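Local coordinates for protein BA_2500 (Bacillus anthracis, PDB 4GUC) that is of unknown function, a single-domain, mostly beta protein of the DUF5065 family, which is grouped with the E-set (immunoglobulin-like) folds, at residues H36-G47 with N83-K93; D50-Q58 with L69-D77. All coordinates share one frame; numbering follows the deposited sequence.

In the fold
Following the chain from the N terminus, of the four paired strands 39-45 comes first; its partner is strand 84-90, reached only after the 53-59/69-76 hairpin, and this pairing is contact 1. Within the loop that it closes lies the whole of contact 2, the hairpin itself, so the two pairings nest and do not cross. Contact 1 is a two-stranded sheet; contact 2 belongs to the larger mixed sheet, where strand 53-59 also pairs with 98-106. The two layers pack through F87 and T89 against V54, I56 and I75, and D77 OD1 accepts a hydrogen bond from R86 N where 69-77 leads on toward 83-93.

Contact 1 of 2, residues H36-G47 with N83-K93; sequences HGDTFDVTIYTG and NYGRFVTPITK
D41 and R86 meet on the outer face of a two-stranded antiparallel sheet, strands 39-45 and 84-90, which forms one layer of this E-set-clan beta fold. R86 is stretched out from CG to NE and presents NE and NH2 side-on, one to each carboxylate oxygen: NE to D41 OD1 at 3.2 Å and NH2 to D41 OD2 at 3.0 Å. Both N-H directions are almost straight, and both oxygens are met on the syn side. They lie in the guanidinium plane, while the carboxylate is turned 25° from it. The aspartate reaches across because its CG stands anti to the backbone N (chi1 -177°), which also lays OD1 alongside V88 CG2.

Farther along this face Y45 and Y84 make an edge-to-face pair, planes at 67°, with the edge of Y45 directed at the Y84 ring; Y45 CD1 comes within 3.6 Å of Y84 CE1. Y45 CA sits over the same Y84 ring as a CH-pi contact.

F40, V42, I44 and F87 point the other way, into the protein. V42 CG2 comes up at the edge of the F87 ring, and I44 CD1 approaches CD2 of that ring at 4.1 Å, the two side chains crossing at about a right angle. F40 and F87 continue inward onto I75, on the facing sheet. Paired backbone bonds at F40-T89, V42-F87 and I44-G85 hold the register.

Past the strands the grip goes on: G37 N donates to I91 O and I91 N to D38 O. Here the H36 ring, whose NE2 is hydrogen-bonded to Y95 O, lies across the K93 side chain, with K93 CA 3.9 Å from the ring centroid, almost straight above its face.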
loop_
_atom_site.group_PDB
_atom_site.type_symbol
_atom_site.label_atom_id
_atom_site.label_comp_id
_atom_site.label_asym_id
_atom_site.label_seq_id
_atom_site.Cartn_x
_atom_site.Cartn_y
_atom_site.Cartn_z
ATOM N N HIS A 36 -5.475 7.963 13.384
ATOM C CA HIS A 36 -5.935 9.163 12.690
ATOM C C HIS A 36 -5.078 10.320 13.207
ATOM O O HIS A 36 -4.889 10.456 14.423
ATOM C CB HIS A 36 -7.420 9.484 12.930
ATOM C CG HIS A 36 -8.365 8.445 12.403
ATOM N ND1 HIS A 36 -9.550 8.109 13.034
ATOM C CD2 HIS A 36 -8.253 7.612 11.341
ATOM C CE1 HIS A 36 -10.164 7.170 12.332
ATOM N NE2 HIS A 36 -9.378 6.823 11.320
ATOM N N GLY A 37 -4.548 11.130 12.293
ATOM C CA GLY A 37 -3.691 12.264 12.647
ATOM C C GLY A 37 -2.252 11.984 12.285
ATOM O O GLY A 37 -1.452 12.928 12.173
ATOM N N ASP A 38 -1.908 10.708 12.147
ATOM C CA ASP A 38 -0.549 10.317 11.746
ATOM C C ASP A 38 -0.380 10.549 10.238
ATOM O O ASP A 38 -1.328 10.882 9.505
ATOM C CB ASP A 38 -0.254 8.834 12.047
ATOM C CG ASP A 38 -0.128 8.524 13.526
ATOM O OD1 ASP A 38 0.000 9.454 14.349
ATOM O OD2 ASP A 38 -0.106 7.310 13.867
ATOM N N THR A 39 0.844 10.370 9.767
ATOM C CA THR A 39 1.131 10.531 8.357
ATOM C C THR A 39 1.915 9.327 7.875
ATOM O O THR A 39 2.786 8.834 8.566
ATOM C CB THR A 39 1.975 11.811 8.077
ATOM O OG1 THR A 39 1.235 12.993 8.476
ATOM C CG2 THR A 39 2.363 11.942 6.599
ATOM N N PHE A 40 1.530 8.787 6.730
ATOM C CA PHE A 40 2.241 7.664 6.093
ATOM C C PHE A 40 3.330 8.380 5.301
ATOM O O PHE A 40 3.014 9.234 4.489
ATOM C CB PHE A 40 1.270 6.911 5.181
ATOM C CG PHE A 40 1.887 5.824 4.368
ATOM C CD1 PHE A 40 1.912 4.506 4.812
ATOM C CD2 PHE A 40 2.451 6.114 3.143
ATOM C CE1 PHE A 40 2.486 3.493 4.042
ATOM C CE2 PHE A 40 3.018 5.093 2.364
ATOM C CZ PHE A 40 3.019 3.788 2.825
ATOM N N ASP A 41 4.606 8.037 5.510
ATOM C CA ASP A 41 5.691 8.738 4.798
ATOM C C ASP A 41 6.863 7.787 4.692
ATOM O O ASP A 41 7.524 7.495 5.690
ATOM C CB ASP A 41 5.993 10.038 5.562
ATOM C CG ASP A 41 7.060 10.940 4.904
ATOM O OD1 ASP A 41 7.729 10.561 3.920
ATOM O OD2 ASP A 41 7.220 12.103 5.396
ATOM N N VAL A 42 7.089 7.292 3.483
ATOM C CA VAL A 42 8.159 6.342 3.197
ATOM C C VAL A 42 9.034 6.736 2.021
ATOM O O VAL A 42 8.562 7.352 1.072
ATOM C CB VAL A 42 7.562 4.927 2.923
ATOM C CG1 VAL A 42 6.682 4.485 4.132
ATOM C CG2 VAL A 42 6.715 4.892 1.672
ATOM N N THR A 43 10.307 6.344 2.065
ATOM C CA THR A 43 11.273 6.593 0.969
ATOM C C THR A 43 11.791 5.206 0.573
ATOM O O THR A 43 12.286 4.466 1.435
ATOM C CB THR A 43 12.407 7.546 1.344
ATOM O OG1 THR A 43 11.850 8.838 1.597
ATOM C CG2 THR A 43 13.426 7.667 0.186
ATOM N N ILE A 44 11.754 4.888 -0.716
ATOM C CA ILE A 44 12.100 3.568 -1.226
ATOM C C ILE A 44 12.952 3.623 -2.474
ATOM O O ILE A 44 12.690 4.454 -3.368
ATOM C CB ILE A 44 10.750 2.873 -1.657
ATOM C CG1 ILE A 44 9.718 2.919 -0.516
ATOM C CG2 ILE A 44 11.007 1.455 -2.092
ATOM C CD1 ILE A 44 8.343 2.372 -0.858
ATOM N N TYR A 45 13.979 2.781 -2.568
ATOM C CA TYR A 45 14.780 2.704 -3.784
ATOM C C TYR A 45 13.917 2.098 -4.899
ATOM O O TYR A 45 13.379 0.990 -4.723
ATOM C CB TYR A 45 16.030 1.846 -3.592
ATOM C CG TYR A 45 16.750 1.535 -4.894
ATOM C CD1 TYR A 45 17.427 2.540 -5.602
ATOM C CD2 TYR A 45 16.803 0.227 -5.412
ATOM C CE1 TYR A 45 18.079 2.292 -6.749
ATOM C CE2 TYR A 45 17.480 -0.030 -6.579
ATOM C CZ TYR A 45 18.139 1.001 -7.248
ATOM O OH TYR A 45 18.842 0.729 -8.425
ATOM N N THR A 46 13.807 2.755 -6.047
ATOM C CA THR A 46 12.971 2.263 -7.148
ATOM C C THR A 46 13.694 1.998 -8.467
ATOM O O THR A 46 13.095 1.674 -9.486
ATOM C CB THR A 46 11.775 3.161 -7.319
ATOM O OG1 THR A 46 12.176 4.524 -7.442
ATOM C CG2 THR A 46 10.827 3.080 -6.095
ATOM N N GLY A 47 15.007 2.132 -8.475
ATOM C CA GLY A 47 15.773 1.793 -9.651
ATOM C C GLY A 47 15.890 2.833 -10.739
ATOM O O GLY A 47 15.394 3.930 -10.616
ATOM N N ASN A 83 16.383 8.040 -8.542
ATOM C CA ASN A 83 16.167 6.602 -8.466
ATOM C C ASN A 83 15.470 6.105 -7.181
ATOM O O ASN A 83 15.470 4.910 -6.894
ATOM C CB ASN A 83 17.433 5.798 -8.762
ATOM C CG ASN A 83 17.894 5.859 -10.202
ATOM O OD1 ASN A 83 17.262 6.485 -11.053
ATOM N ND2 ASN A 83 18.998 5.152 -10.498
ATOM N N TYR A 84 14.899 7.042 -6.435
ATOM C CA TYR A 84 14.145 6.706 -5.241
ATOM C C TYR A 84 12.776 7.371 -5.354
ATOM O O TYR A 84 12.579 8.279 -6.155
ATOM C CB TYR A 84 14.826 7.160 -3.931
ATOM C CG TYR A 84 16.039 6.350 -3.510
ATOM C CD1 TYR A 84 17.200 6.341 -4.269
ATOM C CD2 TYR A 84 16.065 5.683 -2.286
ATOM C CE1 TYR A 84 18.317 5.630 -3.899
ATOM C CE2 TYR A 84 17.202 4.963 -1.879
ATOM C CZ TYR A 84 18.308 4.944 -2.700
ATOM O OH TYR A 84 19.453 4.267 -2.364
ATOM N N GLY A 85 11.832 6.879 -4.580
ATOM C CA GLY A 85 10.490 7.448 -4.507
ATOM C C GLY A 85 10.127 7.798 -3.081
ATOM O O GLY A 85 10.488 7.061 -2.151
ATOM N N ARG A 86 9.413 8.911 -2.887
ATOM C CA ARG A 86 8.937 9.314 -1.555
ATOM C C ARG A 86 7.408 9.316 -1.682
ATOM O O ARG A 86 6.870 9.970 -2.557
ATOM C CB ARG A 86 9.435 10.689 -1.128
ATOM C CG ARG A 86 8.955 11.047 0.248
ATOM C CD ARG A 86 9.278 12.461 0.586
ATOM N NE ARG A 86 8.760 12.791 1.909
ATOM C CZ ARG A 86 8.702 14.033 2.383
ATOM N NH1 ARG A 86 9.095 15.038 1.623
ATOM N NH2 ARG A 86 8.201 14.256 3.595
ATOM N N PHE A 87 6.734 8.591 -0.787
ATOM C CA PHE A 87 5.262 8.433 -0.803
ATOM C C PHE A 87 4.707 8.913 0.530
ATOM O O PHE A 87 4.984 8.306 1.568
ATOM C CB PHE A 87 4.911 6.966 -1.114
ATOM C CG PHE A 87 5.558 6.464 -2.407
ATOM C CD1 PHE A 87 4.966 6.705 -3.650
ATOM C CD2 PHE A 87 6.779 5.834 -2.395
ATOM C CE1 PHE A 87 5.568 6.309 -4.802
ATOM C CE2 PHE A 87 7.388 5.434 -3.585
ATOM C CZ PHE A 87 6.796 5.666 -4.784
ATOM N N VAL A 88 3.939 9.999 0.471
ATOM C CA VAL A 88 3.421 10.652 1.665
ATOM C C VAL A 88 1.926 10.913 1.608
ATOM O O VAL A 88 1.425 11.437 0.604
ATOM C CB VAL A 88 4.112 12.068 1.804
ATOM C CG1 VAL A 88 3.665 12.764 3.092
ATOM C CG2 VAL A 88 5.628 11.948 1.800
ATOM N N THR A 89 1.187 10.521 2.641
ATOM C CA THR A 89 -0.238 10.829 2.638
ATOM C C THR A 89 -0.733 10.880 4.097
ATOM O O THR A 89 -0.294 10.076 4.915
ATOM C CB THR A 89 -1.046 9.820 1.768
ATOM O OG1 THR A 89 -2.271 10.406 1.340
ATOM C CG2 THR A 89 -1.335 8.522 2.503
ATOM N N PRO A 90 -1.650 11.826 4.434
ATOM C CA PRO A 90 -2.151 11.893 5.799
ATOM C C PRO A 90 -3.166 10.809 6.134
ATOM O O PRO A 90 -3.987 10.437 5.276
ATOM C CB PRO A 90 -2.856 13.261 5.852
ATOM C CG PRO A 90 -3.241 13.532 4.462
ATOM C CD PRO A 90 -2.192 12.892 3.583
ATOM N N ILE A 91 -3.107 10.295 7.364
ATOM C CA ILE A 91 -4.090 9.306 7.806
ATOM C C ILE A 91 -5.254 10.107 8.433
ATOM O O ILE A 91 -5.207 10.537 9.604
ATOM C CB ILE A 91 -3.507 8.276 8.778
ATOM C CG1 ILE A 91 -2.306 7.575 8.145
ATOM C CG2 ILE A 91 -4.573 7.249 9.178
ATOM C CD1 ILE A 91 -2.583 6.872 6.849
ATOM N N THR A 92 -6.287 10.312 7.625
ATOM C CA THR A 92 -7.475 11.055 8.024
ATOM C C THR A 92 -8.569 10.092 8.484
ATOM O O THR A 92 -8.389 8.875 8.449
ATOM C CB THR A 92 -8.021 11.843 6.818
ATOM O OG1 THR A 92 -8.475 10.909 5.824
ATOM C CG2 THR A 92 -6.939 12.744 6.227
ATOM N N LYS A 93 -9.706 10.635 8.915
ATOM C CA LYS A 93 -10.819 9.811 9.359
ATOM C C LYS A 93 -11.484 9.038 8.226
ATOM O O LYS A 93 -12.260 8.116 8.482
ATOM C CB LYS A 93 -11.853 10.635 10.108
ATOM C CG LYS A 93 -11.366 11.118 11.451
ATOM C CD LYS A 93 -12.458 11.864 12.129
ATOM C CE LYS A 93 -12.016 12.322 13.496
ATOM N NZ LYS A 93 -12.978 13.192 14.151
#

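Contact 2 of 2, residues D50-Q58 with L69-D77; sequences DTGIVKIYQ and LHRYKTIYD
This is an antiparallel beta-hairpin pairing with a classic bulge, set in the larger mixed sheet close to the centre of the molecule. At the bulge Y72 and K73 both face I56, whose carbonyl oxygen accepts two backbone N-H groups, Y72 N at 2.8 Å and the longer K73 N at 3.3 Å. The extra residue moves the register by one, from I56-K73 to Y57-R71, and the strand segments run at 131° to each other.

Beyond the bulge the Q58 side chain crosses that of Y72 obliquely, with CG anti to its backbone N (chi1 -178°) and the chain extended. Its CB lies 3.6 Å from Y72 CE1, and the amide, turned 35° from the ring plane, brings NE2 beside the phenol end. N96 OD1 bonds Y72 OH, Y100 OH bonds Q58 NE2 and S60 OG bonds Q58 OE1.

On the K55 and Y57 side, Y57 CD1 rests 3.8 Å from L69 CB, the two side chains at about a right angle. K55 CE passes R71 CD at the same distance, so two cationic chains cross obliquely; D9 OD1 forms a salt bridge to each, which probably offsets their like charge, and D9 OD2 bonds Y57 OH. Toward the open end I53 lies alongside Y76, with I53 CD1 3.7 Å from Y76 CE1. A water there links G52 O to D77 N.

Facing the other way, I56 CD1 and I75 CD1 meet obliquely 4.1 Å apart. V54, I56 and I75 on this face pack against F87 and T89 of strand 84-90, while strand 98-106 pairs with strand 53-59 through I53, K55 and Y57, leaving the latter strand between 69-76 and 98-106.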
loop_
_atom_site.group_PDB
_atom_site.type_symbol
_atom_site.label_atom_id
_atom_site.label_comp_id
_atom_site.label_asym_id
_atom_site.label_seq_id
_atom_site.Cartn_x
_atom_site.Cartn_y
_atom_site.Cartn_z
ATOM N N ASP A 50 12.015 2.488 -14.038
ATOM C CA ASP A 50 10.591 2.623 -13.731
ATOM C C ASP A 50 10.389 3.509 -12.522
ATOM O O ASP A 50 11.249 3.586 -11.654
ATOM C CB ASP A 50 9.985 1.240 -13.400
ATOM C CG ASP A 50 9.914 0.308 -14.592
ATOM O OD1 ASP A 50 9.246 0.672 -15.579
ATOM O OD2 ASP A 50 10.447 -0.815 -14.490
ATOM N N THR A 51 9.261 4.193 -12.444
ATOM C CA THR A 51 8.872 5.042 -11.323
ATOM C C THR A 51 7.771 4.303 -10.565
ATOM O O THR A 51 6.844 3.767 -11.192
ATOM C CB THR A 51 8.512 6.504 -11.779
ATOM O OG1 THR A 51 9.727 7.181 -12.190
ATOM C CG2 THR A 51 7.882 7.287 -10.628
ATOM N N GLY A 52 7.856 4.197 -9.237
ATOM C CA GLY A 52 6.823 3.479 -8.500
ATOM C C GLY A 52 5.623 4.290 -8.100
ATOM O O GLY A 52 5.626 5.512 -8.095
ATOM N N ILE A 53 4.546 3.561 -7.794
ATOM C CA ILE A 53 3.278 4.110 -7.304
ATOM C C ILE A 53 2.911 3.232 -6.104
ATOM O O ILE A 53 3.068 2.004 -6.151
ATOM C CB ILE A 53 2.142 4.007 -8.356
ATOM C CG1 ILE A 53 2.486 4.832 -9.619
ATOM C CG2 ILE A 53 0.792 4.458 -7.767
ATOM C CD1 ILE A 53 1.463 4.648 -10.721
ATOM N N VAL A 54 2.406 3.855 -5.044
ATOM C CA VAL A 54 1.983 3.119 -3.853
ATOM C C VAL A 54 0.478 3.286 -3.612
ATOM O O VAL A 54 -0.065 4.375 -3.789
ATOM C CB VAL A 54 2.735 3.614 -2.588
ATOM C CG1 VAL A 54 2.073 3.079 -1.280
ATOM C CG2 VAL A 54 4.202 3.288 -2.678
ATOM N N LYS A 55 -0.209 2.206 -3.296
ATOM C CA LYS A 55 -1.598 2.249 -2.935
ATOM C C LYS A 55 -1.770 1.691 -1.529
ATOM O O LYS A 55 -1.038 0.782 -1.117
ATOM C CB LYS A 55 -2.441 1.370 -3.872
ATOM C CG LYS A 55 -2.699 1.924 -5.253
ATOM C CD LYS A 55 -3.412 0.962 -6.175
ATOM C CE LYS A 55 -3.656 1.566 -7.530
ATOM N NZ LYS A 55 -4.298 0.500 -8.375
ATOM N N ILE A 56 -2.705 2.271 -0.785
ATOM C CA ILE A 56 -3.124 1.812 0.516
ATOM C C ILE A 56 -4.495 1.133 0.295
ATOM O O ILE A 56 -5.424 1.772 -0.205
ATOM C CB ILE A 56 -3.238 2.923 1.574
ATOM C CG1 ILE A 56 -1.865 3.590 1.805
ATOM C CG2 ILE A 56 -3.798 2.343 2.869
ATOM C CD1 ILE A 56 -1.846 4.695 2.856
ATOM N N TYR A 57 -4.577 -0.156 0.606
ATOM C CA TYR A 57 -5.805 -0.914 0.513
ATOM C C TYR A 57 -6.284 -1.339 1.895
ATOM O O TYR A 57 -5.487 -1.619 2.791
ATOM C CB TYR A 57 -5.587 -2.234 -0.229
ATOM C CG TYR A 57 -5.190 -2.207 -1.702
ATOM C CD1 TYR A 57 -6.152 -2.323 -2.698
ATOM C CD2 TYR A 57 -3.864 -2.158 -2.106
ATOM C CE1 TYR A 57 -5.809 -2.363 -4.050
ATOM C CE2 TYR A 57 -3.514 -2.189 -3.443
ATOM C CZ TYR A 57 -4.478 -2.315 -4.414
ATOM O OH TYR A 57 -4.046 -2.382 -5.711
ATOM N N GLN A 58 -7.603 -1.416 2.069
ATOM C CA GLN A 58 -8.187 -1.925 3.281
ATOM C C GLN A 58 -8.453 -3.427 3.041
ATOM O O GLN A 58 -8.857 -3.847 1.955
ATOM C CB GLN A 58 -9.525 -1.241 3.586
ATOM C CG GLN A 58 -10.146 -1.703 4.872
ATOM C CD GLN A 58 -11.560 -1.188 5.061
ATOM O OE1 GLN A 58 -12.503 -1.893 4.699
ATOM N NE2 GLN A 58 -11.707 0.046 5.472
ATOM N N LEU A 69 -9.194 -6.908 -0.952
ATOM C CA LEU A 69 -8.367 -5.678 -0.863
ATOM C C LEU A 69 -9.172 -4.553 -1.547
ATOM O O LEU A 69 -9.632 -4.745 -2.674
ATOM C CB LEU A 69 -7.006 -5.864 -1.508
ATOM C CG LEU A 69 -6.102 -6.875 -0.804
ATOM C CD1 LEU A 69 -4.721 -6.947 -1.504
ATOM C CD2 LEU A 69 -5.946 -6.540 0.688
ATOM N N HIS A 70 -9.396 -3.425 -0.878
ATOM C CA HIS A 70 -10.198 -2.323 -1.404
ATOM C C HIS A 70 -9.356 -1.076 -1.368
ATOM O O HIS A 70 -8.904 -0.654 -0.300
ATOM C CB HIS A 70 -11.439 -2.228 -0.519
ATOM C CG HIS A 70 -12.115 -3.557 -0.350
ATOM N ND1 HIS A 70 -12.879 -4.131 -1.346
ATOM C CD2 HIS A 70 -12.102 -4.446 0.673
ATOM C CE1 HIS A 70 -13.323 -5.306 -0.931
ATOM N NE2 HIS A 70 -12.868 -5.519 0.291
ATOM N N ARG A 71 -9.133 -0.457 -2.516
ATOM C CA ARG A 71 -8.279 0.720 -2.598
ATOM C C ARG A 71 -8.824 1.939 -1.875
ATOM O O ARG A 71 -9.958 2.342 -2.101
ATOM C CB ARG A 71 -8.034 1.087 -4.070
ATOM C CG ARG A 71 -6.948 2.192 -4.231
ATOM C CD ARG A 71 -6.760 2.664 -5.648
ATOM N NE ARG A 71 -7.960 3.305 -6.186
ATOM C CZ ARG A 71 -8.867 2.733 -6.993
ATOM N NH1 ARG A 71 -8.725 1.487 -7.435
ATOM N NH2 ARG A 71 -9.926 3.428 -7.391
ATOM N N TYR A 72 -8.033 2.497 -0.965
ATOM C CA TYR A 72 -8.378 3.724 -0.238
ATOM C C TYR A 72 -7.588 4.922 -0.734
ATOM O O TYR A 72 -8.064 6.062 -0.625
ATOM C CB TYR A 72 -8.226 3.566 1.299
ATOM C CG TYR A 72 -9.518 3.136 1.956
ATOM C CD1 TYR A 72 -10.112 1.914 1.654
ATOM C CD2 TYR A 72 -10.141 3.951 2.892
ATOM C CE1 TYR A 72 -11.318 1.538 2.225
ATOM C CE2 TYR A 72 -11.336 3.561 3.505
ATOM C CZ TYR A 72 -11.910 2.361 3.169
ATOM O OH TYR A 72 -13.106 1.963 3.759
ATOM N N LYS A 73 -6.384 4.714 -1.245
ATOM C CA LYS A 73 -5.576 5.843 -1.708
ATOM C C LYS A 73 -4.523 5.416 -2.690
ATOM O O LYS A 73 -3.958 4.335 -2.545
ATOM C CB LYS A 73 -4.856 6.486 -0.513
ATOM C CG LYS A 73 -4.327 7.897 -0.737
ATOM C CD LYS A 73 -5.471 8.902 -0.873
ATOM C CE LYS A 73 -4.994 10.315 -1.137
ATOM N NZ LYS A 73 -6.170 11.250 -1.203
ATOM N N THR A 74 -4.243 6.267 -3.683
ATOM C CA THR A 74 -3.173 6.052 -4.682
ATOM C C THR A 74 -2.211 7.205 -4.381
ATOM O O THR A 74 -2.613 8.380 -4.338
ATOM C CB THR A 74 -3.660 6.127 -6.128
ATOM O OG1 THR A 74 -4.650 5.118 -6.315
ATOM C CG2 THR A 74 -2.494 5.896 -7.061
ATOM N N ILE A 75 -0.942 6.888 -4.168
ATOM C CA ILE A 75 0.065 7.877 -3.808
ATOM C C ILE A 75 1.203 7.896 -4.835
ATOM O O ILE A 75 1.836 6.861 -5.142
ATOM C CB ILE A 75 0.685 7.544 -2.427
ATOM C CG1 ILE A 75 -0.378 7.169 -1.377
ATOM C CG2 ILE A 75 1.571 8.705 -1.953
ATOM C CD1 ILE A 75 0.221 6.748 0.003
ATOM N N TYR A 76 1.476 9.070 -5.393
ATOM C CA TYR A 76 2.578 9.238 -6.347
ATOM C C TYR A 76 3.837 9.700 -5.657
ATOM O O TYR A 76 3.795 10.196 -4.545
ATOM C CB TYR A 76 2.183 10.174 -7.491
ATOM C CG TYR A 76 1.238 9.492 -8.457
ATOM C CD1 TYR A 76 1.739 8.907 -9.615
ATOM C CD2 TYR A 76 -0.107 9.389 -8.198
ATOM C CE1 TYR A 76 0.915 8.266 -10.506
ATOM C CE2 TYR A 76 -0.962 8.733 -9.096
ATOM C CZ TYR A 76 -0.427 8.173 -10.239
ATOM O OH TYR A 76 -1.230 7.521 -11.154
ATOM N N ASP A 77 4.972 9.466 -6.300
ATOM C CA ASP A 77 6.273 9.866 -5.790
ATOM C C ASP A 77 6.340 11.396 -5.775
ATOM O O ASP A 77 6.238 12.014 -6.833
ATOM C CB ASP A 77 7.360 9.282 -6.708
ATOM C CG ASP A 77 8.730 9.901 -6.510
ATOM O OD1 ASP A 77 9.117 10.369 -5.436
ATOM O OD2 ASP A 77 9.483 9.888 -7.514
HETATM O O HOH W 1 4.752 8.070 -8.829
#